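Local coordinates for D-alanyl transferase DltD (Enterococcus faecium TX0133A04, PDB 6PFX), which probably takes part in the D-alanylation of lipoteichoic acid in the Gram-positive cell wall, as a membrane-associated member of the DltD family with an SGNH-hydrolase-like fold, at residues K25-A28 with I29-A33; V112-D115 with Y116-Y120; Y121-L124 with Q125-W129; A144-L147 with L148-K152; R181-W184 with N185-K188. All coordinates share one frame; numbering follows the deposited sequence.

Contact 1 (K25-A28 with I29-A33); sequences KGDA and IKNYA
Lys-30 and Asp-27 run side by side with their ends pointing the same way, and the ammonium of the lysine meets one carboxylate oxygen: Lys-30 NZ lies 3.1 Å from Asp-27 OD1, a salt bridge. Lys-30 NZ also donates to Gly-26 O at 2.9 Å, approaching in the carbonyl plane, and to the side-chain oxygen of its neighbour, Asn-31 OD1, also at 2.9 Å. Ser-88 OG is a further partner, so the buried ammonium is gripped from several directions. The torsions explain its reach: CG of Lys-30 sits between the backbone N and the carbonyl carbon (chi1 84°), and the chain then bends at its last torsion, which turns NZ back over the loop. Asn-31 lies alongside Asp-27, pointing the same way, its amide plane turned 31° from the carboxylate, with Asn-31 ND2 3.6 Å from Asp-27 CB.

Asp-27 holds the N-cap position of helix 28-35, yet its side chain makes no capping bond; its OD1 faces Lys-30 NZ instead. The first helical turn closes through Asn-31 N to Asp-27 O (2.9 Å, 155° at the hydrogen), followed by a weak bond from Tyr-32 N to Ala-28 O. Around this helix start, helix 9-18 packs on Ile-29 and Tyr-32, helix 79-89 supplies Ser-88 and touches Lys-30 and Asn-31, and helix 123-132 lies against Asp-27 and Lys-30.

Contact 2 (V112-D115 with Y116-Y120); sequences VKTD and YFNTY
Val-112 and Tyr-116 meet at the inner side of a helix start, where CG2 of Val-112 comes within 3.7 Å of Tyr-116 CB. That methyl branch stands anti to the backbone N, while CG1 takes the more hindered place between N and the carbonyl carbon (chi1 64°) and faces Arg-146 of helix 138-147. Phe-117 belongs to the same packed side: its ring is directed away from residues 112-115, stacks on Phe-150 and touches Leu-147; both Val-112 and Phe-117 are buried.

Lys-113 is the N-cap residue of helix 114-120, a short helix in the helical region that follows strand 97-101 of the parallel sheet. Lys-113 O accepts from Phe-117 N at 3.1 Å, nearly straight at 170°, and more weakly from Tyr-116 N. Asn-118 N continues the pattern to Thr-114 O at 2.9 Å.

The other side is more exposed. The extended Lys-113 chain lies alongside the Tyr-116 ring, with Lys-113 CB 4.0 Å from Tyr-116 CD2, a looser distance than the valine contact. Thr-114 and Asn-118 point the same way, and the methyl CG2 of Thr-114 lies 3.5 Å from Asn-118 ND2. Farther round, exposed Thr-119 folds its hydroxyl back on the helix: Thr-119 OG1 donates to Asp-115 O at 3.0 Å, and Thr-119 N reaches that oxygen from the opposite face of the carbonyl plane at 3.3 Å.

Contact 3 (Y121-L124 with Q125-W129); sequences YSEL and QTYDW
Ser-122 O is held by two donors of one residue: Thr-126 OG1 at 2.8 Å and Thr-126 N at 3.0 Å, which arrive from opposite faces of the carbonyl plane. The hydroxyl stands above that plane, off the lone pairs, whereas the N-H is only modestly tilted. This is the N-terminal turn of helix 123-132, with Ser-122 as a true N-cap: Ser-122 OG accepts from Gln-125 N at 3.1 Å with 164° at the hydrogen. The serine hydroxyl lies anti to its own backbone N (chi1 172°), which swings it over the start of the helix, where it also bonds to Lys-25 O.

Gln-125 lays its aliphatic part against the cap, Gln-125 CG being 3.4 Å from Ser-122 OG, while its NE2 is bound by Leu-24 O and Gly-26 O. The Tyr-121 side chain crosses Thr-126 at about a right angle and brings CE1 close to the threonine hydroxyl.

One turn on, Tyr-127 N donates to Glu-123 O, which also lies over one face of the Tyr-127 ring. The Glu-123 carboxylate runs beside that ring, its plane turned 42° away; the phenol itself bonds to Gln-183 and Asn-156. Asp-128, whose OD1 is bound by Trp-184 NE1, crosses Leu-124 with Asp-128 OD1 3.9 Å from Leu-124 CD1.

Contact 4 (A144-L147 with L148-K152); sequences ARRL and LTFSK
Ala-144 O accepts from Leu-148 N at 3.1 Å, the final full helical step here, and the leucine side chain folds over the same carbonyl, with Leu-148 CG 3.3 Å from Ala-144 O. Arg-145 contributes its carbonyl: the methyl CG2 of Thr-149 rests on it. Arg-146 O takes two bonds, from Thr-149 OG1 in the carbonyl plane at 2.8 Å and from Thr-149 N at 3.0 Å, well above that plane. The threonine hydroxyl gets there because it lies between N and the carbonyl carbon (chi1 72°). The bent Arg-146 chain turns its guanidinium back so that Phe-150 CE2 lies over one face of it, offset toward the rim of the group, while NE forms a salt bridge with Asp-274. Leu-147 opens a type I beta turn, closed by Phe-150 N to Leu-147 O at 3.2 Å.

Helix 138-147 thus ends and the chain turns into helix 151-154, with Phe-150 as N-cap; helix 157-167 packs on Ala-144, Leu-147 and Leu-148, and helix 114-120 meets Leu-147 and Phe-150 through Phe-117.

Contact 5 (R181-W184 with N185-K188); sequences RSQW and NMLK
A cation-pi contact joins Lys-188 to Trp-184: Lys-188 NZ stands 3.5 Å from the centroid of the six-membered ring and 8° off its normal. A CH-pi contact accompanies it, in which Lys-188 CE lies 3.9 Å from the centroid of the six-membered ring of Trp-184, over the same face. The lysine chain bends at chi3 (-73°), which lays its end across the indole instead of leading it outward.

Hydrogen bonds are the backbone steps of helix 181-193, such as Asn-185 N to Arg-181 O at 2.9 Å and Lys-188 N to Trp-184 O at 2.9 Å. Van der Waals packing is lighter: Gln-183 CG lies 4.1 Å from Leu-187 CD1, and the aliphatic stem of Arg-181 runs beside an amide, Arg-181 CG being 3.8 Å from Asn-185 ND2. The amide of Gln-183 bonds instead to Tyr-127, and weakly to Glu-123, of helix 123-132.

With the indole N-H bound to Asp-128 and the ring stacked on Phe-131, Trp-184 is fixed in orientation; its pi face can probably stabilise the ammonium charge of this partly exposed lysine.

In the fold
From the N terminus, the five contacts follow in series; none nests or crosses. Contacts 1 to 3 start helices, contact 4 ends one and contact 5 lies within one; none closes a long loop. Contact 1, at helix 28-35, reaches contact 3 through Lys-25, whose side chain also packs on the Thr-119 and Tyr-120 carbonyls at the end of helix 114-120, in contact 2. Contact 3 adjoins contact 2 directly. Contact 4, the exit of helix 138-147, returns to both: Phe-150 meets Phe-117, and Leu-147 packs on Trp-129. Contact 5, in helix 181-193, lies on the outside, its centre about 10 Å from that of contact 3. Contact 3 thereby touches contacts 1, 4 and 5.

Contact 1 (K25-A28 with I29-A33)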
loop_
_atom_site.group_PDB
_atom_site.type_symbol
_atom_site.label_atom_id
_atom_site.label_comp_id
_atom_site.label_asym_id
_atom_site.label_seq_id
_atom_site.Cartn_x
_atom_site.Cartn_y
_atom_site.Cartn_z
ATOM N N LYS A 25 -0.455 4.060 12.872
ATOM C CA LYS A 25 -1.351 5.143 13.259
ATOM C C LYS A 25 -0.640 6.291 13.961
ATOM O O LYS A 25 -1.262 7.332 14.205
ATOM C CB LYS A 25 -2.422 4.628 14.232
ATOM C CG LYS A 25 -3.416 3.676 13.623
ATOM C CD LYS A 25 -4.619 3.391 14.526
ATOM C CE LYS A 25 -4.210 2.914 15.912
ATOM N NZ LYS A 25 -5.394 2.553 16.754
ATOM N N GLY A 26 0.630 6.122 14.320
ATOM C CA GLY A 26 1.350 7.109 15.089
ATOM C C GLY A 26 2.216 8.017 14.233
ATOM O O GLY A 26 2.130 8.041 13.002
ATOM N N ASP A 27 3.055 8.797 14.929
ATOM C CA ASP A 27 3.970 9.729 14.292
ATOM C C ASP A 27 5.420 9.551 14.740
ATOM O O ASP A 27 6.331 9.572 13.910
ATOM C CB ASP A 27 3.564 11.181 14.601
ATOM C CG ASP A 27 2.389 11.659 13.785
ATOM O OD1 ASP A 27 2.148 11.118 12.689
ATOM O OD2 ASP A 27 1.707 12.601 14.238
ATOM N N ALA A 28 5.653 9.403 16.048
ATOM C CA ALA A 28 7.005 9.540 16.584
ATOM C C ALA A 28 7.965 8.550 15.940
ATOM O O ALA A 28 9.063 8.922 15.511
ATOM C CB ALA A 28 6.978 9.370 18.104
ATOM N N ILE A 29 7.564 7.285 15.835
ATOM C CA ILE A 29 8.470 6.263 15.321
ATOM C C ILE A 29 8.616 6.383 13.811
ATOM O O ILE A 29 9.725 6.521 13.285
ATOM C CB ILE A 29 8.013 4.856 15.745
ATOM C CG1 ILE A 29 8.176 4.695 17.260
ATOM C CG2 ILE A 29 8.807 3.801 14.993
ATOM C CD1 ILE A 29 7.625 3.379 17.803
ATOM N N LYS A 30 7.496 6.338 13.089
ATOM C CA LYS A 30 7.566 6.303 11.632
ATOM C C LYS A 30 8.186 7.582 11.067
ATOM O O LYS A 30 8.961 7.522 10.109
ATOM C CB LYS A 30 6.184 6.011 11.038
ATOM C CG LYS A 30 5.263 7.216 10.870
ATOM C CD LYS A 30 3.881 6.772 10.386
ATOM C CE LYS A 30 3.133 7.871 9.682
ATOM N NZ LYS A 30 3.066 9.104 10.518
ATOM N N ASN A 31 7.881 8.745 11.657
ATOM C CA ASN A 31 8.392 9.999 11.102
ATOM C C ASN A 31 9.891 10.144 11.349
ATOM O O ASN A 31 10.631 10.634 10.487
ATOM C CB ASN A 31 7.638 11.198 11.680
ATOM C CG ASN A 31 6.172 11.218 11.298
ATOM O OD1 ASN A 31 5.668 10.332 10.595
ATOM N ND2 ASN A 31 5.471 12.233 11.769
ATOM N N TYR A 32 10.356 9.740 12.530
ATOM C CA TYR A 32 11.790 9.720 12.768
ATOM C C TYR A 32 12.477 8.778 11.790
ATOM O O TYR A 32 13.489 9.124 11.167
ATOM C CB TYR A 32 12.081 9.283 14.201
ATOM C CG TYR A 32 13.561 9.145 14.469
ATOM C CD1 TYR A 32 14.367 10.259 14.548
ATOM C CD2 TYR A 32 14.150 7.901 14.616
ATOM C CE1 TYR A 32 15.718 10.147 14.786
ATOM C CE2 TYR A 32 15.496 7.776 14.856
ATOM C CZ TYR A 32 16.277 8.904 14.942
ATOM O OH TYR A 32 17.624 8.779 15.179
ATOM N N ALA A 33 11.943 7.567 11.647
ATOM C CA ALA A 33 12.573 6.598 10.766
ATOM C C ALA A 33 12.625 7.127 9.344
ATOM O O ALA A 33 13.664 7.046 8.681
ATOM C CB ALA A 33 11.813 5.277 10.821
#

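Contact 2 (V112-D115 with Y116-Y120)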
loop_
_atom_site.group_PDB
_atom_site.type_symbol
_atom_site.label_atom_id
_atom_site.label_comp_id
_atom_site.label_asym_id
_atom_site.label_seq_id
_atom_site.Cartn_x
_atom_site.Cartn_y
_atom_site.Cartn_z
ATOM N N VAL A 112 -13.179 0.931 0.276
ATOM C CA VAL A 112 -12.654 0.347 1.506
ATOM C C VAL A 112 -13.791 0.059 2.467
ATOM O O VAL A 112 -14.656 0.908 2.719
ATOM C CB VAL A 112 -11.573 1.254 2.129
ATOM C CG1 VAL A 112 -12.163 2.597 2.546
ATOM C CG2 VAL A 112 -10.899 0.563 3.326
ATOM N N LYS A 113 -13.807 -1.167 2.981
ATOM C CA LYS A 113 -14.808 -1.556 3.958
ATOM C C LYS A 113 -14.692 -0.686 5.203
ATOM O O LYS A 113 -13.593 -0.308 5.626
ATOM C CB LYS A 113 -14.617 -3.018 4.349
ATOM C CG LYS A 113 -14.860 -4.006 3.245
ATOM C CD LYS A 113 -14.866 -5.424 3.809
ATOM C CE LYS A 113 -15.011 -6.459 2.705
ATOM N NZ LYS A 113 -15.655 -7.709 3.194
ATOM N N THR A 114 -15.845 -0.368 5.789
ATOM C CA THR A 114 -15.867 0.425 7.010
ATOM C C THR A 114 -15.002 -0.212 8.084
ATOM O O THR A 114 -14.270 0.479 8.801
ATOM C CB THR A 114 -17.317 0.569 7.470
ATOM O OG1 THR A 114 -18.051 1.299 6.480
ATOM C CG2 THR A 114 -17.384 1.297 8.786
ATOM N N ASP A 115 -15.047 -1.537 8.190
ATOM C CA ASP A 115 -14.269 -2.234 9.206
ATOM C C ASP A 115 -12.775 -1.975 9.044
ATOM O O ASP A 115 -12.047 -1.858 10.037
ATOM C CB ASP A 115 -14.616 -3.719 9.125
ATOM C CG ASP A 115 -16.121 -3.954 8.948
ATOM O OD1 ASP A 115 -16.668 -3.599 7.871
ATOM O OD2 ASP A 115 -16.755 -4.475 9.891
ATOM N N TYR A 116 -12.299 -1.862 7.797
ATOM C CA TYR A 116 -10.883 -1.596 7.555
ATOM C C TYR A 116 -10.548 -0.149 7.887
ATOM O O TYR A 116 -9.536 0.132 8.541
ATOM C CB TYR A 116 -10.535 -1.900 6.094
ATOM C CG TYR A 116 -10.527 -3.382 5.738
ATOM C CD1 TYR A 116 -10.300 -4.353 6.704
ATOM C CD2 TYR A 116 -10.738 -3.803 4.432
ATOM C CE1 TYR A 116 -10.288 -5.708 6.375
ATOM C CE2 TYR A 116 -10.737 -5.153 4.099
ATOM C CZ TYR A 116 -10.508 -6.094 5.074
ATOM O OH TYR A 116 -10.501 -7.428 4.742
ATOM N N PHE A 117 -11.391 0.786 7.440
ATOM C CA PHE A 117 -11.163 2.187 7.760
ATOM C C PHE A 117 -11.055 2.376 9.268
ATOM O O PHE A 117 -10.150 3.062 9.761
ATOM C CB PHE A 117 -12.286 3.060 7.203
ATOM C CG PHE A 117 -12.186 4.484 7.653
ATOM C CD1 PHE A 117 -11.368 5.375 6.990
ATOM C CD2 PHE A 117 -12.864 4.911 8.774
ATOM C CE1 PHE A 117 -11.244 6.674 7.426
ATOM C CE2 PHE A 117 -12.748 6.215 9.211
ATOM C CZ PHE A 117 -11.934 7.093 8.538
ATOM N N ASN A 118 -11.977 1.760 10.018
ATOM C CA ASN A 118 -12.028 1.954 11.463
ATOM C C ASN A 118 -10.769 1.436 12.149
ATOM O O ASN A 118 -10.311 2.022 13.137
ATOM C CB ASN A 118 -13.262 1.261 12.048
ATOM C CG ASN A 118 -14.560 1.936 11.650
ATOM O OD1 ASN A 118 -14.570 3.074 11.183
ATOM N ND2 ASN A 118 -15.670 1.231 11.839
ATOM N N THR A 119 -10.198 0.335 11.652
ATOM C CA THR A 119 -9.016 -0.229 12.297
ATOM C C THR A 119 -7.848 0.748 12.287
ATOM O O THR A 119 -7.095 0.838 13.265
ATOM C CB THR A 119 -8.606 -1.531 11.609
ATOM O OG1 THR A 119 -9.651 -2.491 11.762
ATOM C CG2 THR A 119 -7.317 -2.076 12.210
ATOM N N TYR A 120 -7.668 1.480 11.192
ATOM C CA TYR A 120 -6.514 2.351 11.038
ATOM C C TYR A 120 -6.835 3.821 11.210
ATOM O O TYR A 120 -5.908 4.639 11.210
ATOM C CB TYR A 120 -5.850 2.097 9.685
ATOM C CG TYR A 120 -5.342 0.689 9.588
ATOM C CD1 TYR A 120 -4.090 0.358 10.091
ATOM C CD2 TYR A 120 -6.119 -0.317 9.030
ATOM C CE1 TYR A 120 -3.609 -0.932 10.022
ATOM C CE2 TYR A 120 -5.648 -1.623 8.960
ATOM C CZ TYR A 120 -4.389 -1.917 9.461
ATOM O OH TYR A 120 -3.889 -3.196 9.404
#

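Contact 3 (Y121-L124 with Q125-W129)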
loop_
_atom_site.group_PDB
_atom_site.type_symbol
_atom_site.label_atom_id
_atom_site.label_comp_id
_atom_site.label_asym_id
_atom_site.label_seq_id
_atom_site.Cartn_x
_atom_site.Cartn_y
_atom_site.Cartn_z
ATOM N N TYR A 121 -8.106 4.182 11.378
ATOM C CA TYR A 121 -8.451 5.580 11.587
ATOM C C TYR A 121 -7.677 6.123 12.781
ATOM O O TYR A 121 -7.734 5.558 13.879
ATOM C CB TYR A 121 -9.947 5.748 11.831
ATOM C CG TYR A 121 -10.296 7.158 12.254
ATOM C CD1 TYR A 121 -10.077 8.233 11.402
ATOM C CD2 TYR A 121 -10.830 7.416 13.508
ATOM C CE1 TYR A 121 -10.390 9.533 11.790
ATOM C CE2 TYR A 121 -11.141 8.708 13.904
ATOM C CZ TYR A 121 -10.920 9.759 13.039
ATOM O OH TYR A 121 -11.226 11.048 13.420
ATOM N N SER A 122 -6.945 7.214 12.554
ATOM C CA SER A 122 -6.053 7.806 13.543
ATOM C C SER A 122 -6.481 9.251 13.749
ATOM O O SER A 122 -6.344 10.075 12.836
ATOM C CB SER A 122 -4.606 7.767 13.057
ATOM O OG SER A 122 -3.778 8.496 13.932
ATOM N N GLU A 123 -7.017 9.558 14.932
ATOM C CA GLU A 123 -7.309 10.949 15.250
ATOM C C GLU A 123 -6.042 11.791 15.185
ATOM O O GLU A 123 -6.075 12.946 14.744
ATOM C CB GLU A 123 -7.927 11.064 16.643
ATOM C CG GLU A 123 -9.392 10.674 16.718
ATOM C CD GLU A 123 -9.931 10.746 18.137
ATOM O OE1 GLU A 123 -9.259 10.232 19.059
ATOM O OE2 GLU A 123 -11.017 11.327 18.333
ATOM N N LEU A 124 -4.915 11.232 15.643
ATOM C CA LEU A 124 -3.650 11.964 15.639
ATOM C C LEU A 124 -3.295 12.414 14.227
ATOM O O LEU A 124 -2.968 13.583 13.995
ATOM C CB LEU A 124 -2.530 11.090 16.221
ATOM C CG LEU A 124 -1.098 11.632 16.129
ATOM C CD1 LEU A 124 -0.907 12.984 16.818
ATOM C CD2 LEU A 124 -0.084 10.615 16.690
ATOM N N GLN A 125 -3.367 11.493 13.266
ATOM C CA GLN A 125 -2.981 11.821 11.900
ATOM C C GLN A 125 -4.012 12.710 11.230
ATOM O O GLN A 125 -3.649 13.553 10.399
ATOM C CB GLN A 125 -2.784 10.527 11.114
ATOM C CG GLN A 125 -1.586 9.737 11.607
ATOM C CD GLN A 125 -1.411 8.423 10.894
ATOM O OE1 GLN A 125 -2.308 7.946 10.198
ATOM N NE2 GLN A 125 -0.241 7.827 11.060
ATOM N N THR A 126 -5.294 12.535 11.566
ATOM C CA THR A 126 -6.331 13.418 11.046
ATOM C C THR A 126 -6.102 14.845 11.525
ATOM O O THR A 126 -6.131 15.792 10.729
ATOM C CB THR A 126 -7.710 12.909 11.475
ATOM O OG1 THR A 126 -7.903 11.565 11.016
ATOM C CG2 THR A 126 -8.807 13.789 10.900
ATOM N N TYR A 127 -5.831 15.012 12.823
ATOM C CA TYR A 127 -5.566 16.342 13.355
ATOM C C TYR A 127 -4.261 16.896 12.795
ATOM O O TYR A 127 -4.160 18.097 12.509
ATOM C CB TYR A 127 -5.514 16.295 14.882
ATOM C CG TYR A 127 -6.811 15.965 15.592
ATOM C CD1 TYR A 127 -7.984 15.724 14.891
ATOM C CD2 TYR A 127 -6.855 15.908 16.982
ATOM C CE1 TYR A 127 -9.151 15.429 15.546
ATOM C CE2 TYR A 127 -8.030 15.626 17.644
ATOM C CZ TYR A 127 -9.168 15.377 16.918
ATOM O OH TYR A 127 -10.340 15.075 17.558
ATOM N N ASP A 128 -3.251 16.036 12.625
ATOM C CA ASP A 128 -2.028 16.465 11.962
ATOM C C ASP A 128 -2.353 17.168 10.647
ATOM O O ASP A 128 -1.817 18.239 10.340
ATOM C CB ASP A 128 -1.135 15.261 11.642
ATOM C CG ASP A 128 -0.341 14.745 12.838
ATOM O OD1 ASP A 128 -0.214 15.447 13.861
ATOM O OD2 ASP A 128 0.165 13.607 12.729
ATOM N N TRP A 129 -3.215 16.545 9.841
ATOM C CA TRP A 129 -3.597 17.107 8.552
ATOM C C TRP A 129 -4.286 18.449 8.731
ATOM O O TRP A 129 -3.907 19.443 8.104
ATOM C CB TRP A 129 -4.513 16.108 7.849
ATOM C CG TRP A 129 -5.392 16.680 6.795
ATOM C CD1 TRP A 129 -5.004 17.365 5.675
ATOM C CD2 TRP A 129 -6.822 16.579 6.730
ATOM N NE1 TRP A 129 -6.111 17.707 4.930
ATOM C CE2 TRP A 129 -7.236 17.238 5.558
ATOM C CE3 TRP A 129 -7.792 16.003 7.555
ATOM C CZ2 TRP A 129 -8.580 17.336 5.188
ATOM C CZ3 TRP A 129 -9.127 16.103 7.185
ATOM C CH2 TRP A 129 -9.505 16.763 6.013
#

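Contact 4 (A144-L147 with L148-K152)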
loop_
_atom_site.group_PDB
_atom_site.type_symbol
_atom_site.label_atom_id
_atom_site.label_comp_id
_atom_site.label_asym_id
_atom_site.label_seq_id
_atom_site.Cartn_x
_atom_site.Cartn_y
_atom_site.Cartn_z
ATOM N N ALA A 144 -12.247 15.403 3.125
ATOM C CA ALA A 144 -13.281 15.772 4.086
ATOM C C ALA A 144 -14.604 15.116 3.722
ATOM O O ALA A 144 -15.301 14.576 4.588
ATOM C CB ALA A 144 -13.444 17.290 4.154
ATOM N N ARG A 145 -14.933 15.112 2.428
ATOM C CA ARG A 145 -16.149 14.460 1.959
ATOM C C ARG A 145 -16.140 12.982 2.309
ATOM O O ARG A 145 -17.156 12.427 2.748
ATOM C CB ARG A 145 -16.270 14.631 0.444
ATOM C CG ARG A 145 -16.793 15.978 0.012
ATOM C CD ARG A 145 -17.451 15.934 -1.364
ATOM N NE ARG A 145 -16.586 15.430 -2.432
ATOM C CZ ARG A 145 -15.623 16.136 -3.023
ATOM N NH1 ARG A 145 -15.372 17.380 -2.639
ATOM N NH2 ARG A 145 -14.904 15.595 -3.997
ATOM N N ARG A 146 -15.000 12.327 2.131
ATOM C CA ARG A 146 -14.930 10.903 2.419
ATOM C C ARG A 146 -15.053 10.648 3.909
ATOM O O ARG A 146 -15.818 9.779 4.342
ATOM C CB ARG A 146 -13.611 10.342 1.915
ATOM C CG ARG A 146 -13.543 10.175 0.427
ATOM C CD ARG A 146 -14.415 9.011 -0.013
ATOM N NE ARG A 146 -13.759 7.710 0.112
ATOM C CZ ARG A 146 -14.372 6.582 0.465
ATOM N NH1 ARG A 146 -15.661 6.581 0.771
ATOM N NH2 ARG A 146 -13.687 5.455 0.531
ATOM N N LEU A 147 -14.288 11.388 4.714
ATOM C CA LEU A 147 -14.290 11.146 6.147
ATOM C C LEU A 147 -15.678 11.316 6.729
ATOM O O LEU A 147 -16.046 10.586 7.657
ATOM C CB LEU A 147 -13.319 12.105 6.839
ATOM C CG LEU A 147 -11.853 11.842 6.530
ATOM C CD1 LEU A 147 -10.945 12.867 7.135
ATOM C CD2 LEU A 147 -11.412 10.455 7.032
ATOM N N LEU A 148 -16.462 12.251 6.186
ATOM C CA LEU A 148 -17.798 12.518 6.694
ATOM C C LEU A 148 -18.785 11.394 6.417
ATOM O O LEU A 148 -19.927 11.487 6.880
ATOM C CB LEU A 148 -18.349 13.805 6.089
ATOM C CG LEU A 148 -17.782 15.090 6.682
ATOM C CD1 LEU A 148 -18.091 16.268 5.790
ATOM C CD2 LEU A 148 -18.339 15.299 8.077
ATOM N N THR A 149 -18.390 10.354 5.676
ATOM C CA THR A 149 -19.265 9.211 5.430
ATOM C C THR A 149 -19.055 8.079 6.430
ATOM O O THR A 149 -19.834 7.120 6.435
ATOM C CB THR A 149 -19.117 8.673 3.991
ATOM O OG1 THR A 149 -17.868 7.990 3.815
ATOM C CG2 THR A 149 -19.238 9.807 2.981
ATOM N N PHE A 150 -18.044 8.175 7.282
ATOM C CA PHE A 150 -17.716 7.115 8.225
ATOM C C PHE A 150 -18.233 7.482 9.609
ATOM O O PHE A 150 -17.930 8.562 10.126
ATOM C CB PHE A 150 -16.207 6.899 8.266
ATOM C CG PHE A 150 -15.650 6.285 7.017
ATOM C CD1 PHE A 150 -15.827 4.936 6.764
ATOM C CD2 PHE A 150 -14.950 7.047 6.095
ATOM C CE1 PHE A 150 -15.319 4.350 5.614
ATOM C CE2 PHE A 150 -14.433 6.467 4.938
ATOM C CZ PHE A 150 -14.615 5.111 4.702
ATOM N N SER A 151 -19.004 6.572 10.208
ATOM C CA SER A 151 -19.646 6.868 11.484
ATOM C C SER A 151 -18.632 7.158 12.580
ATOM O O SER A 151 -18.895 7.984 13.462
ATOM C CB SER A 151 -20.559 5.707 11.879
ATOM O OG SER A 151 -21.605 5.569 10.935
ATOM N N LYS A 152 -17.471 6.500 12.550
ATOM C CA LYS A 152 -16.480 6.741 13.590
ATOM C C LYS A 152 -16.043 8.198 13.596
ATOM O O LYS A 152 -15.779 8.765 14.661
ATOM C CB LYS A 152 -15.278 5.818 13.401
ATOM C CG LYS A 152 -14.394 5.703 14.632
ATOM C CD LYS A 152 -13.558 4.435 14.590
ATOM C CE LYS A 152 -13.036 4.078 15.973
ATOM N NZ LYS A 152 -12.248 2.813 15.972
#

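Contact 5 (R181-W184 with N185-K188)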
loop_
_atom_site.group_PDB
_atom_site.type_symbol
_atom_site.label_atom_id
_atom_site.label_comp_id
_atom_site.label_asym_id
_atom_site.label_seq_id
_atom_site.Cartn_x
_atom_site.Cartn_y
_atom_site.Cartn_z
ATOM N N ARG A 181 -7.013 21.342 19.871
ATOM C CA ARG A 181 -5.579 21.399 20.124
ATOM C C ARG A 181 -5.196 20.668 21.404
ATOM O O ARG A 181 -4.145 20.018 21.456
ATOM C CB ARG A 181 -5.121 22.852 20.172
ATOM C CG ARG A 181 -3.632 22.986 20.346
ATOM C CD ARG A 181 -3.205 24.438 20.224
ATOM N NE ARG A 181 -2.742 24.778 18.879
ATOM C CZ ARG A 181 -3.470 25.403 17.955
ATOM N NH1 ARG A 181 -4.721 25.769 18.204
ATOM N NH2 ARG A 181 -2.934 25.665 16.769
ATOM N N SER A 182 -6.017 20.775 22.450
ATOM C CA SER A 182 -5.721 20.071 23.692
ATOM C C SER A 182 -5.673 18.565 23.460
ATOM O O SER A 182 -4.724 17.889 23.874
ATOM C CB SER A 182 -6.756 20.425 24.756
ATOM O OG SER A 182 -6.383 19.858 25.997
ATOM N N GLN A 183 -6.688 18.023 22.784
ATOM C CA GLN A 183 -6.693 16.600 22.462
ATOM C C GLN A 183 -5.505 16.228 21.582
ATOM O O GLN A 183 -4.871 15.187 21.790
ATOM C CB GLN A 183 -8.004 16.245 21.760
ATOM C CG GLN A 183 -8.171 14.761 21.463
ATOM C CD GLN A 183 -9.491 14.428 20.776
ATOM O OE1 GLN A 183 -10.168 15.301 20.224
ATOM N NE2 GLN A 183 -9.864 13.152 20.813
ATOM N N TRP A 184 -5.195 17.061 20.586
ATOM C CA TRP A 184 -4.067 16.785 19.703
ATOM C C TRP A 184 -2.775 16.653 20.495
ATOM O O TRP A 184 -2.010 15.701 20.301
ATOM C CB TRP A 184 -3.950 17.906 18.671
ATOM C CG TRP A 184 -2.976 17.688 17.553
ATOM C CD1 TRP A 184 -2.696 16.516 16.908
ATOM C CD2 TRP A 184 -2.165 18.691 16.934
ATOM N NE1 TRP A 184 -1.762 16.733 15.925
ATOM C CE2 TRP A 184 -1.418 18.061 15.923
ATOM C CE3 TRP A 184 -2.002 20.065 17.135
ATOM C CZ2 TRP A 184 -0.517 18.757 15.119
ATOM C CZ3 TRP A 184 -1.110 20.749 16.341
ATOM C CH2 TRP A 184 -0.379 20.099 15.344
ATOM N N ASN A 185 -2.513 17.606 21.396
ATOM C CA ASN A 185 -1.269 17.583 22.158
ATOM C C ASN A 185 -1.196 16.332 23.020
ATOM O O ASN A 185 -0.136 15.707 23.138
ATOM C CB ASN A 185 -1.169 18.838 23.028
ATOM C CG ASN A 185 -0.929 20.102 22.214
ATOM O OD1 ASN A 185 -0.470 20.043 21.075
ATOM N ND2 ASN A 185 -1.232 21.252 22.804
ATOM N N MET A 186 -2.323 15.947 23.616
ATOM C CA MET A 186 -2.385 14.728 24.412
ATOM C C MET A 186 -2.013 13.521 23.567
ATOM O O MET A 186 -1.193 12.689 23.977
ATOM C CB MET A 186 -3.799 14.594 24.979
ATOM C CG MET A 186 -4.171 13.233 25.545
ATOM S SD MET A 186 -5.696 13.283 26.530
ATOM C CE MET A 186 -6.953 13.679 25.310
ATOM N N LEU A 187 -2.590 13.424 22.368
ATOM C CA LEU A 187 -2.285 12.309 21.481
ATOM C C LEU A 187 -0.813 12.309 21.084
ATOM O O LEU A 187 -0.200 11.244 20.950
ATOM C CB LEU A 187 -3.192 12.371 20.252
ATOM C CG LEU A 187 -4.701 12.270 20.501
ATOM C CD1 LEU A 187 -5.480 12.674 19.263
ATOM C CD2 LEU A 187 -5.070 10.860 20.942
ATOM N N LYS A 188 -0.220 13.492 20.910
ATOM C CA LYS A 188 1.192 13.567 20.543
ATOM C C LYS A 188 2.090 13.071 21.673
ATOM O O LYS A 188 3.031 12.304 21.437
ATOM C CB LYS A 188 1.552 14.999 20.138
ATOM C CG LYS A 188 1.102 15.349 18.724
ATOM C CD LYS A 188 1.691 16.660 18.214
ATOM C CE LYS A 188 1.051 17.872 18.874
ATOM N NZ LYS A 188 1.544 19.153 18.279
#